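Esterase (Alcaligenes sp., PDB 1QLW) probably hydrolyses carboxylic esters, as a bacterial esterase built on the alpha/beta-hydrolase fold. Local coordinates at residues 24-29 and 46-51; 76-81 and 299-304; 90-95 and 308-313. All blocks are in the same frame, centred on the assembly; numbering follows the deposited sequence.

Near the N terminus, the hairpin-like pairing of strands 26-30 and 43-57 makes contact 1, which closes a short loop of 16 residues before either other contact opens. The chain then runs into the loop after strand 65-68, where 76-81 supplies the first half of contact 2, and on into helix 88-94, where 90-95 supplies that of contact 3. Both wait more than 200 residues for their partners, 299-304 and then 308-313, so these two contacts cross. They also touch, M300 against V309, and together they bind the C-terminal loop and helix to the early part of the fold. Contacts 1 and 2 both reach the second subunit.

Contact 1. Residues 24-29 and 46-51; sequences GGRDVT and TVDQMY
Strands 26-30 and 43-57 pair antiparallel as a beta hairpin, R26 with V47 and D27 with T46. R26 and V47 form a hydrogen-bonded pair: R26 N gives to V47 O at 2.8 Å and V47 N returns the bond to R26 O at 2.9 Å. Their side chains share one face of the sheet, those of D27 and T46 the other. On the latter face T46 OG1 donates to D27 OD1, 2.8 Å away, on the syn side but tilted out of the carboxylate plane, and H138 of the second subunit also bonds that hydroxyl.

The R26 side chain leaves with CG wedged between backbone N and carbonyl carbon (chi1 66°), then runs extended to its guanidinium. There NE makes a salt bridge to D48 OD2 at 2.8 Å. The oxygen lies in the guanidinium plane, but the nitrogen stands 43° out of the carboxylate plane, so the two flat groups meet at a slant. A water donates to D48 OD1 and accepts a weak bond from R26 NH2. V47 CG2 covers one guanidinium face near its rim and also meets V28 CG2 at 3.7 Å.

Strand 43-57 is interrupted around D48 and Q49. D48 has a positive phi (81°), and Q49 bends back until its NE2 donates to T46 O at 3.0 Å; the same amide nitrogen also bonds Q170 O of the second subunit. Across from them, G25 has backbone angles that suit only glycine, and its CA-H approaches V47 O.

Beyond the break, M50 pairs with V23 of strand 13-23, while D48 leans on P185 at the start of helix 185-197. V28 and V47 both touch D113, and W169 of the second subunit packs on T46 and Q49.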
loop_
_atom_site.group_PDB
_atom_site.type_symbol
_atom_site.label_atom_id
_atom_site.label_comp_id
_atom_site.label_asym_id
_atom_site.label_seq_id
_atom_site.Cartn_x
_atom_site.Cartn_y
_atom_site.Cartn_z
ATOM N N GLY A 24 -8.300 7.470 -11.650
ATOM C CA GLY A 24 -9.121 8.559 -11.165
ATOM C C GLY A 24 -8.366 9.596 -10.356
ATOM O O GLY A 24 -7.167 9.840 -10.519
ATOM N N GLY A 25 -9.127 10.250 -9.488
ATOM C CA GLY A 25 -8.631 11.379 -8.698
ATOM C C GLY A 25 -9.251 12.689 -9.186
ATOM O O GLY A 25 -9.758 12.823 -10.294
ATOM N N ARG A 26 -9.228 13.648 -8.268
ATOM C CA ARG A 26 -9.672 15.013 -8.516
ATOM C C ARG A 26 -8.636 15.944 -7.891
ATOM O O ARG A 26 -8.011 15.606 -6.881
ATOM C CB ARG A 26 -11.058 15.250 -7.903
ATOM C CG ARG A 26 -11.199 15.202 -6.407
ATOM C CD ARG A 26 -12.652 15.322 -5.914
ATOM N NE ARG A 26 -12.693 15.184 -4.457
ATOM C CZ ARG A 26 -12.688 16.143 -3.555
ATOM N NH1 ARG A 26 -12.714 17.403 -3.976
ATOM N NH2 ARG A 26 -12.613 15.873 -2.260
ATOM N N ASP A 27 -8.458 17.120 -8.498
ATOM C CA ASP A 27 -7.524 18.103 -7.969
ATOM C C ASP A 27 -8.257 19.048 -7.028
ATOM O O ASP A 27 -9.371 19.510 -7.299
ATOM C CB ASP A 27 -6.799 18.826 -9.113
ATOM C CG ASP A 27 -5.709 17.924 -9.710
ATOM O OD1 ASP A 27 -5.551 16.763 -9.269
ATOM O OD2 ASP A 27 -5.008 18.379 -10.638
ATOM N N VAL A 28 -7.652 19.310 -5.886
ATOM C CA VAL A 28 -8.167 20.153 -4.826
ATOM C C VAL A 28 -7.150 21.260 -4.555
ATOM O O VAL A 28 -5.974 20.968 -4.340
ATOM C CB VAL A 28 -8.369 19.344 -3.514
ATOM C CG1 VAL A 28 -8.665 20.238 -2.315
ATOM C CG2 VAL A 28 -9.500 18.333 -3.669
ATOM N N THR A 29 -7.617 22.500 -4.528
ATOM C CA THR A 29 -6.759 23.613 -4.131
ATOM C C THR A 29 -6.961 23.838 -2.639
ATOM O O THR A 29 -8.102 24.049 -2.198
ATOM C CB THR A 29 -7.115 24.901 -4.898
ATOM O OG1 THR A 29 -6.982 24.630 -6.295
ATOM C CG2 THR A 29 -6.229 26.068 -4.504
ATOM N N THR A 46 -3.890 15.993 -5.529
ATOM C CA THR A 46 -4.823 15.030 -6.133
ATOM C C THR A 46 -5.304 14.096 -5.040
ATOM O O THR A 46 -4.490 13.505 -4.317
ATOM C CB THR A 46 -4.111 14.236 -7.233
ATOM O OG1 THR A 46 -3.560 15.157 -8.187
ATOM C CG2 THR A 46 -5.068 13.288 -7.938
ATOM N N VAL A 47 -6.621 13.927 -4.946
ATOM C CA VAL A 47 -7.232 13.047 -3.945
ATOM C C VAL A 47 -8.311 12.195 -4.615
ATOM O O VAL A 47 -8.734 12.481 -5.733
ATOM C CB VAL A 47 -7.810 13.790 -2.737
ATOM C CG1 VAL A 47 -6.750 14.586 -1.992
ATOM C CG2 VAL A 47 -8.928 14.691 -3.210
ATOM N N ASP A 48 -8.692 11.107 -3.970
ATOM C CA ASP A 48 -9.715 10.156 -4.399
ATOM C C ASP A 48 -9.256 9.132 -5.438
ATOM O O ASP A 48 -10.018 8.206 -5.733
ATOM C CB ASP A 48 -10.999 10.825 -4.868
ATOM C CG ASP A 48 -11.785 11.551 -3.792
ATOM O OD1 ASP A 48 -11.560 11.325 -2.593
ATOM O OD2 ASP A 48 -12.620 12.383 -4.201
ATOM N N GLN A 49 -8.027 9.231 -5.922
ATOM C CA GLN A 49 -7.475 8.253 -6.836
ATOM C C GLN A 49 -7.339 6.895 -6.138
ATOM O O GLN A 49 -7.172 6.799 -4.922
ATOM C CB GLN A 49 -6.099 8.713 -7.348
ATOM C CG GLN A 49 -5.012 8.873 -6.282
ATOM C CD GLN A 49 -4.971 10.259 -5.700
ATOM O OE1 GLN A 49 -5.977 10.941 -5.603
ATOM N NE2 GLN A 49 -3.805 10.781 -5.345
ATOM N N MET A 50 -7.308 5.839 -6.952
ATOM C CA MET A 50 -7.269 4.456 -6.461
ATOM C C MET A 50 -6.001 3.759 -6.947
ATOM O O MET A 50 -5.794 3.639 -8.173
ATOM C CB MET A 50 -8.516 3.718 -6.969
ATOM C CG MET A 50 -8.565 2.242 -6.609
ATOM S SD MET A 50 -10.092 1.472 -7.189
ATOM C CE MET A 50 -9.737 1.250 -8.938
ATOM N N TYR A 51 -5.188 3.284 -6.021
ATOM C CA TYR A 51 -4.007 2.472 -6.327
ATOM C C TYR A 51 -4.416 1.097 -6.837
ATOM O O TYR A 51 -5.299 0.449 -6.264
ATOM C CB TYR A 51 -3.216 2.275 -5.036
ATOM C CG TYR A 51 -2.037 1.325 -5.133
ATOM C CD1 TYR A 51 -0.867 1.696 -5.805
ATOM C CD2 TYR A 51 -2.087 0.073 -4.555
ATOM C CE1 TYR A 51 0.204 0.829 -5.881
ATOM C CE2 TYR A 51 -1.006 -0.792 -4.629
ATOM C CZ TYR A 51 0.153 -0.400 -5.281
ATOM O OH TYR A 51 1.213 -1.287 -5.297
HETATM O O HOH W 1 -13.468 12.788 -1.191
#

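Contact 2. Residues 76-81 and 299-304; sequences MTWETT and MMMQDR
The side-chain amide of Q302 donates through NE2 to T77 O at 3.2 Å, in an almost perfectly straight bond (178° at the hydrogen). The nitrogen arrives in the carbonyl plane on a lone pair, and the oxygen lies in the amide plane. Extended beyond CG, the Q302 chain carries its amide across to the backbone of 76-78, a 3-10 segment. P82, F160 and two residues of helix 165-171, L168 and Q171, border the Q302 side chain.

Beside this bond M301 doubles back on itself. With chi1 at 70° and bends at the next two bonds, the chain curls round and brings CE to 3.7 Å from W78 CZ3. The sulfur makes an oblique Met-aromatic contact with the six-membered ring and also meets T77 CG2 at 3.8 Å.

These are two loops of the alpha/beta-hydrolase core: in this family the one after strand 65-68 commonly helps form the oxyanion hole, and the one before the last helix usually carries the catalytic histidine. H205 of strand 200-205 touches W78, M299 and M301. Farther along, T81 CG2 rests against Q302 CA at 3.9 Å; T81 OG1 bonds D83 OD1 and R85 N, and the R85 side chain bonds Q302 O.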
loop_
_atom_site.group_PDB
_atom_site.type_symbol
_atom_site.label_atom_id
_atom_site.label_comp_id
_atom_site.label_asym_id
_atom_site.label_seq_id
_atom_site.Cartn_x
_atom_site.Cartn_y
_atom_site.Cartn_z
ATOM N N MET A 76 -3.535 -5.667 1.217
ATOM C CA MET A 76 -2.883 -6.731 1.974
ATOM C C MET A 76 -3.846 -7.850 2.321
ATOM O O MET A 76 -3.392 -9.000 2.470
ATOM C CB MET A 76 -2.297 -6.123 3.255
ATOM C CG MET A 76 -1.712 -7.121 4.232
ATOM S SD MET A 76 -0.237 -7.943 3.592
ATOM C CE MET A 76 0.047 -9.177 4.856
ATOM N N THR A 77 -5.137 -7.593 2.454
ATOM C CA THR A 77 -6.150 -8.603 2.732
ATOM C C THR A 77 -5.884 -9.874 1.922
ATOM O O THR A 77 -6.069 -10.973 2.461
ATOM C CB THR A 77 -7.537 -8.067 2.324
ATOM O OG1 THR A 77 -7.946 -7.016 3.200
ATOM C CG2 THR A 77 -8.617 -9.149 2.377
ATOM N N TRP A 78 -5.567 -9.709 0.648
ATOM C CA TRP A 78 -5.495 -10.785 -0.317
ATOM C C TRP A 78 -4.119 -11.378 -0.511
ATOM O O TRP A 78 -3.963 -12.303 -1.314
ATOM C CB TRP A 78 -6.002 -10.269 -1.673
ATOM C CG TRP A 78 -7.260 -9.456 -1.598
ATOM C CD1 TRP A 78 -7.347 -8.092 -1.690
ATOM C CD2 TRP A 78 -8.592 -9.936 -1.394
ATOM N NE1 TRP A 78 -8.648 -7.692 -1.558
ATOM C CE2 TRP A 78 -9.435 -8.800 -1.376
ATOM C CE3 TRP A 78 -9.163 -11.202 -1.229
ATOM C CZ2 TRP A 78 -10.815 -8.913 -1.210
ATOM C CZ3 TRP A 78 -10.524 -11.305 -1.061
ATOM C CH2 TRP A 78 -11.341 -10.170 -1.064
ATOM N N GLU A 79 -3.112 -10.782 0.135
ATOM C CA GLU A 79 -1.710 -11.171 -0.029
ATOM C C GLU A 79 -1.401 -12.323 0.903
ATOM O O GLU A 79 -2.314 -13.077 1.271
ATOM C CB GLU A 79 -0.837 -9.909 0.143
ATOM C CG GLU A 79 -1.149 -8.879 -0.948
ATOM C CD GLU A 79 -0.319 -7.624 -0.916
ATOM O OE1 GLU A 79 0.421 -7.379 0.062
ATOM O OE2 GLU A 79 -0.453 -6.813 -1.862
ATOM N N THR A 80 -0.164 -12.543 1.325
ATOM C CA THR A 80 0.138 -13.636 2.240
ATOM C C THR A 80 -0.778 -13.550 3.452
ATOM O O THR A 80 -0.986 -12.470 4.007
ATOM C CB THR A 80 1.582 -13.489 2.718
ATOM O OG1 THR A 80 2.428 -13.281 1.574
ATOM C CG2 THR A 80 2.045 -14.648 3.567
ATOM N N THR A 81 -1.281 -14.705 3.895
ATOM C CA THR A 81 -2.164 -14.683 5.063
ATOM C C THR A 81 -1.379 -14.272 6.297
ATOM O O THR A 81 -0.145 -14.325 6.347
ATOM C CB THR A 81 -2.814 -16.061 5.306
ATOM O OG1 THR A 81 -1.795 -16.995 5.712
ATOM C CG2 THR A 81 -3.511 -16.577 4.042
ATOM N N MET A 299 -13.104 -13.441 7.587
ATOM C CA MET A 299 -11.846 -13.324 6.873
ATOM C C MET A 299 -11.530 -14.622 6.141
ATOM O O MET A 299 -10.406 -15.144 6.196
ATOM C CB MET A 299 -10.729 -12.937 7.841
ATOM C CG MET A 299 -10.939 -11.613 8.539
ATOM S SD MET A 299 -11.060 -10.186 7.474
ATOM C CE MET A 299 -9.467 -10.201 6.665
ATOM N N MET A 300 -12.504 -15.125 5.378
ATOM C CA MET A 300 -12.385 -16.481 4.827
ATOM C C MET A 300 -11.262 -16.611 3.802
ATOM O O MET A 300 -10.757 -17.713 3.583
ATOM C CB MET A 300 -13.715 -16.959 4.271
ATOM C CG MET A 300 -14.164 -16.174 3.050
ATOM S SD MET A 300 -15.759 -16.779 2.420
ATOM C CE MET A 300 -16.833 -16.214 3.753
ATOM N N MET A 301 -10.860 -15.511 3.164
ATOM C CA MET A 301 -9.722 -15.513 2.256
ATOM C C MET A 301 -8.399 -15.728 2.982
ATOM O O MET A 301 -7.386 -16.034 2.349
ATOM C CB MET A 301 -9.665 -14.246 1.407
ATOM C CG MET A 301 -9.305 -12.954 2.120
ATOM S SD MET A 301 -10.471 -12.371 3.376
ATOM C CE MET A 301 -11.859 -11.936 2.293
ATOM N N GLN A 302 -8.386 -15.613 4.310
ATOM C CA GLN A 302 -7.220 -15.827 5.147
ATOM C C GLN A 302 -7.317 -17.101 5.999
ATOM O O GLN A 302 -6.358 -17.454 6.698
ATOM C CB GLN A 302 -7.004 -14.642 6.106
ATOM C CG GLN A 302 -6.723 -13.346 5.352
ATOM C CD GLN A 302 -6.569 -12.144 6.254
ATOM O OE1 GLN A 302 -6.699 -12.234 7.471
ATOM N NE2 GLN A 302 -6.302 -11.011 5.611
ATOM N N ASP A 303 -8.468 -17.758 5.976
ATOM C CA ASP A 303 -8.731 -18.921 6.799
ATOM C C ASP A 303 -7.854 -20.097 6.393
ATOM O O ASP A 303 -7.248 -20.129 5.317
ATOM C CB ASP A 303 -10.222 -19.260 6.725
ATOM C CG ASP A 303 -11.154 -18.440 7.610
ATOM O OD1 ASP A 303 -10.671 -17.674 8.456
ATOM O OD2 ASP A 303 -12.383 -18.612 7.401
ATOM N N ARG A 304 -7.791 -21.121 7.253
ATOM C CA ARG A 304 -6.935 -22.273 7.009
ATOM C C ARG A 304 -7.353 -23.057 5.772
ATOM O O ARG A 304 -6.521 -23.711 5.147
ATOM C CB ARG A 304 -6.878 -23.149 8.258
ATOM C CG ARG A 304 -6.117 -22.499 9.404
ATOM C CD ARG A 304 -6.020 -23.425 10.614
ATOM N NE ARG A 304 -7.307 -23.783 11.176
ATOM C CZ ARG A 304 -8.017 -24.886 11.010
ATOM N NH1 ARG A 304 -7.584 -25.892 10.261
ATOM N NH2 ARG A 304 -9.179 -24.995 11.640
#

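Contact 3. Residues 90-95 and 308-313; sequences EYFLRK and QVADLI
A310 CB touches two rings of helix 88-94. It lies 3.7 Å from Y91 CD2, approaching that ring obliquely, and 4.0 Å from F92 CE1, where it sits at the edge of the phenyl, near its plane. The axes of 90-94 and 308-313 come no closer than 11.1 Å, crossing at -50°, so the Y91 and F92 rings fill the gap to the A310 methyl. W88, one turn before F92 and with its ring meeting that of F92, adds a third aromatic side chain that touches A310, and it also touches V309 and I313.

D311 comes next and supplies the polar part. Its OD1 accepts from Y91 OH at 2.6 Å, a short bond made on the syn side, 24° out of the carboxylate plane, and the oxygen lies close to the plane of the tyrosine ring. Y91 reaches it because its CG is anti to the backbone N (chi1 -170°), sending the ring out toward 308-313.

In the alpha/beta-hydrolase fold such helices lie against the central sheet. Helix 88-94 belongs to the beta-alpha-beta crossover from strand 65-68 to the neighbouring parallel strand 99-103, and helix 306-319 follows the last strand, 283-287.

K95 completes the polar cluster round D311. Its CG lies 4.0 Å above the plane of the Y91 ring, over the centre, and NZ makes a long salt bridge of 3.9 Å to D311 OD1. A water joins the two more closely, accepting from K95 NZ at 2.9 Å and donating to D311 OD2 at 2.7 Å. P6, from the N-terminal stretch, packs on both Y91 and D311.

Past I313, about a turn after A310, L314 touches F92 and K95.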
loop_
_atom_site.group_PDB
_atom_site.type_symbol
_atom_site.label_atom_id
_atom_site.label_comp_id
_atom_site.label_asym_id
_atom_site.label_seq_id
_atom_site.Cartn_x
_atom_site.Cartn_y
_atom_site.Cartn_z
ATOM N N GLU A 90 -2.076 -14.616 -4.988
ATOM C CA GLU A 90 -1.121 -15.544 -5.565
ATOM C C GLU A 90 -1.813 -16.786 -6.098
ATOM O O GLU A 90 -1.462 -17.296 -7.167
ATOM C CB GLU A 90 -0.089 -15.947 -4.509
ATOM C CG GLU A 90 0.931 -16.929 -5.054
ATOM C CD GLU A 90 2.041 -17.335 -4.132
ATOM O OE1 GLU A 90 2.168 -16.763 -3.034
ATOM O OE2 GLU A 90 2.804 -18.260 -4.507
ATOM N N TYR A 91 -2.798 -17.302 -5.378
ATOM C CA TYR A 91 -3.490 -18.510 -5.825
ATOM C C TYR A 91 -4.194 -18.267 -7.152
ATOM O O TYR A 91 -4.120 -19.083 -8.079
ATOM C CB TYR A 91 -4.475 -18.989 -4.772
ATOM C CG TYR A 91 -5.038 -20.350 -5.066
ATOM C CD1 TYR A 91 -4.214 -21.460 -5.087
ATOM C CD2 TYR A 91 -6.389 -20.551 -5.245
ATOM C CE1 TYR A 91 -4.733 -22.729 -5.271
ATOM C CE2 TYR A 91 -6.933 -21.802 -5.438
ATOM C CZ TYR A 91 -6.095 -22.900 -5.435
ATOM O OH TYR A 91 -6.587 -24.175 -5.592
ATOM N N PHE A 92 -4.873 -17.119 -7.272
ATOM C CA PHE A 92 -5.575 -16.804 -8.509
ATOM C C PHE A 92 -4.590 -16.710 -9.670
ATOM O O PHE A 92 -4.872 -17.209 -10.769
ATOM C CB PHE A 92 -6.364 -15.504 -8.367
ATOM C CG PHE A 92 -7.574 -15.575 -7.481
ATOM C CD1 PHE A 92 -7.984 -16.703 -6.800
ATOM C CD2 PHE A 92 -8.351 -14.446 -7.318
ATOM C CE1 PHE A 92 -9.102 -16.708 -5.997
ATOM C CE2 PHE A 92 -9.486 -14.437 -6.522
ATOM C CZ PHE A 92 -9.865 -15.580 -5.857
ATOM N N LEU A 93 -3.430 -16.093 -9.439
ATOM C CA LEU A 93 -2.393 -16.017 -10.476
ATOM C C LEU A 93 -1.957 -17.412 -10.903
ATOM O O LEU A 93 -1.815 -17.705 -12.097
ATOM C CB LEU A 93 -1.175 -15.261 -9.942
ATOM C CG LEU A 93 -1.411 -13.796 -9.662
ATOM C CD1 LEU A 93 -0.251 -13.207 -8.895
ATOM C CD2 LEU A 93 -1.612 -13.045 -10.966
ATOM N N ARG A 94 -1.748 -18.307 -9.935
ATOM C CA ARG A 94 -1.327 -19.680 -10.199
ATOM C C ARG A 94 -2.400 -20.468 -10.932
ATOM O O ARG A 94 -2.099 -21.402 -11.679
ATOM C CB ARG A 94 -0.912 -20.369 -8.901
ATOM C CG ARG A 94 0.402 -19.832 -8.363
ATOM C CD ARG A 94 0.780 -20.507 -7.054
ATOM N NE ARG A 94 2.066 -20.024 -6.557
ATOM C CZ ARG A 94 3.244 -20.524 -6.910
ATOM N NH1 ARG A 94 3.343 -21.528 -7.769
ATOM N NH2 ARG A 94 4.334 -19.967 -6.411
ATOM N N LYS A 95 -3.663 -20.078 -10.773
ATOM C CA LYS A 95 -4.787 -20.661 -11.474
ATOM C C LYS A 95 -5.004 -20.030 -12.840
ATOM O O LYS A 95 -5.932 -20.446 -13.557
ATOM C CB LYS A 95 -6.028 -20.599 -10.583
ATOM C CG LYS A 95 -5.922 -21.519 -9.376
ATOM C CD LYS A 95 -6.064 -22.974 -9.768
ATOM C CE LYS A 95 -6.331 -23.891 -8.602
ATOM N NZ LYS A 95 -6.834 -25.215 -9.055
ATOM N N GLN A 308 -9.615 -24.041 -0.422
ATOM C CA GLN A 308 -10.853 -24.769 -0.661
ATOM C C GLN A 308 -11.953 -23.766 -1.046
ATOM O O GLN A 308 -12.733 -23.978 -1.980
ATOM C CB GLN A 308 -11.265 -25.535 0.587
ATOM C CG GLN A 308 -12.542 -26.338 0.451
ATOM C CD GLN A 308 -12.975 -27.048 1.702
ATOM O OE1 GLN A 308 -13.550 -28.154 1.621
ATOM N NE2 GLN A 308 -12.754 -26.471 2.855
ATOM N N VAL A 309 -12.035 -22.659 -0.299
ATOM C CA VAL A 309 -13.028 -21.619 -0.589
ATOM C C VAL A 309 -12.731 -20.993 -1.939
ATOM O O VAL A 309 -13.629 -20.781 -2.774
ATOM C CB VAL A 309 -13.092 -20.587 0.537
ATOM C CG1 VAL A 309 -14.089 -19.488 0.181
ATOM C CG2 VAL A 309 -13.442 -21.237 1.869
ATOM N N ALA A 310 -11.458 -20.697 -2.203
ATOM C CA ALA A 310 -11.090 -20.123 -3.498
ATOM C C ALA A 310 -11.504 -21.035 -4.652
ATOM O O ALA A 310 -11.996 -20.549 -5.681
ATOM C CB ALA A 310 -9.596 -19.849 -3.573
ATOM N N ASP A 311 -11.300 -22.348 -4.519
ATOM C CA ASP A 311 -11.684 -23.257 -5.590
ATOM C C ASP A 311 -13.170 -23.206 -5.873
ATOM O O ASP A 311 -13.578 -23.282 -7.026
ATOM C CB ASP A 311 -11.272 -24.690 -5.258
ATOM C CG ASP A 311 -9.812 -24.955 -5.524
ATOM O OD1 ASP A 311 -9.117 -24.089 -6.088
ATOM O OD2 ASP A 311 -9.355 -26.062 -5.174
ATOM N N LEU A 312 -14.007 -23.093 -4.845
ATOM C CA LEU A 312 -15.451 -22.977 -5.064
ATOM C C LEU A 312 -15.756 -21.730 -5.873
ATOM O O LEU A 312 -16.603 -21.749 -6.768
ATOM C CB LEU A 312 -16.182 -22.979 -3.733
ATOM C CG LEU A 312 -16.233 -24.330 -3.017
ATOM C CD1 LEU A 312 -16.622 -24.146 -1.563
ATOM C CD2 LEU A 312 -17.216 -25.267 -3.707
ATOM N N ILE A 313 -15.129 -20.613 -5.519
ATOM C CA ILE A 313 -15.363 -19.353 -6.213
ATOM C C ILE A 313 -14.850 -19.417 -7.644
ATOM O O ILE A 313 -15.539 -19.001 -8.579
ATOM C CB ILE A 313 -14.712 -18.201 -5.421
ATOM C CG1 ILE A 313 -15.473 -18.003 -4.099
ATOM C CG2 ILE A 313 -14.681 -16.929 -6.244
ATOM C CD1 ILE A 313 -14.775 -17.039 -3.152
HETATM O O HOH W 2 -7.540 -27.057 -6.946
#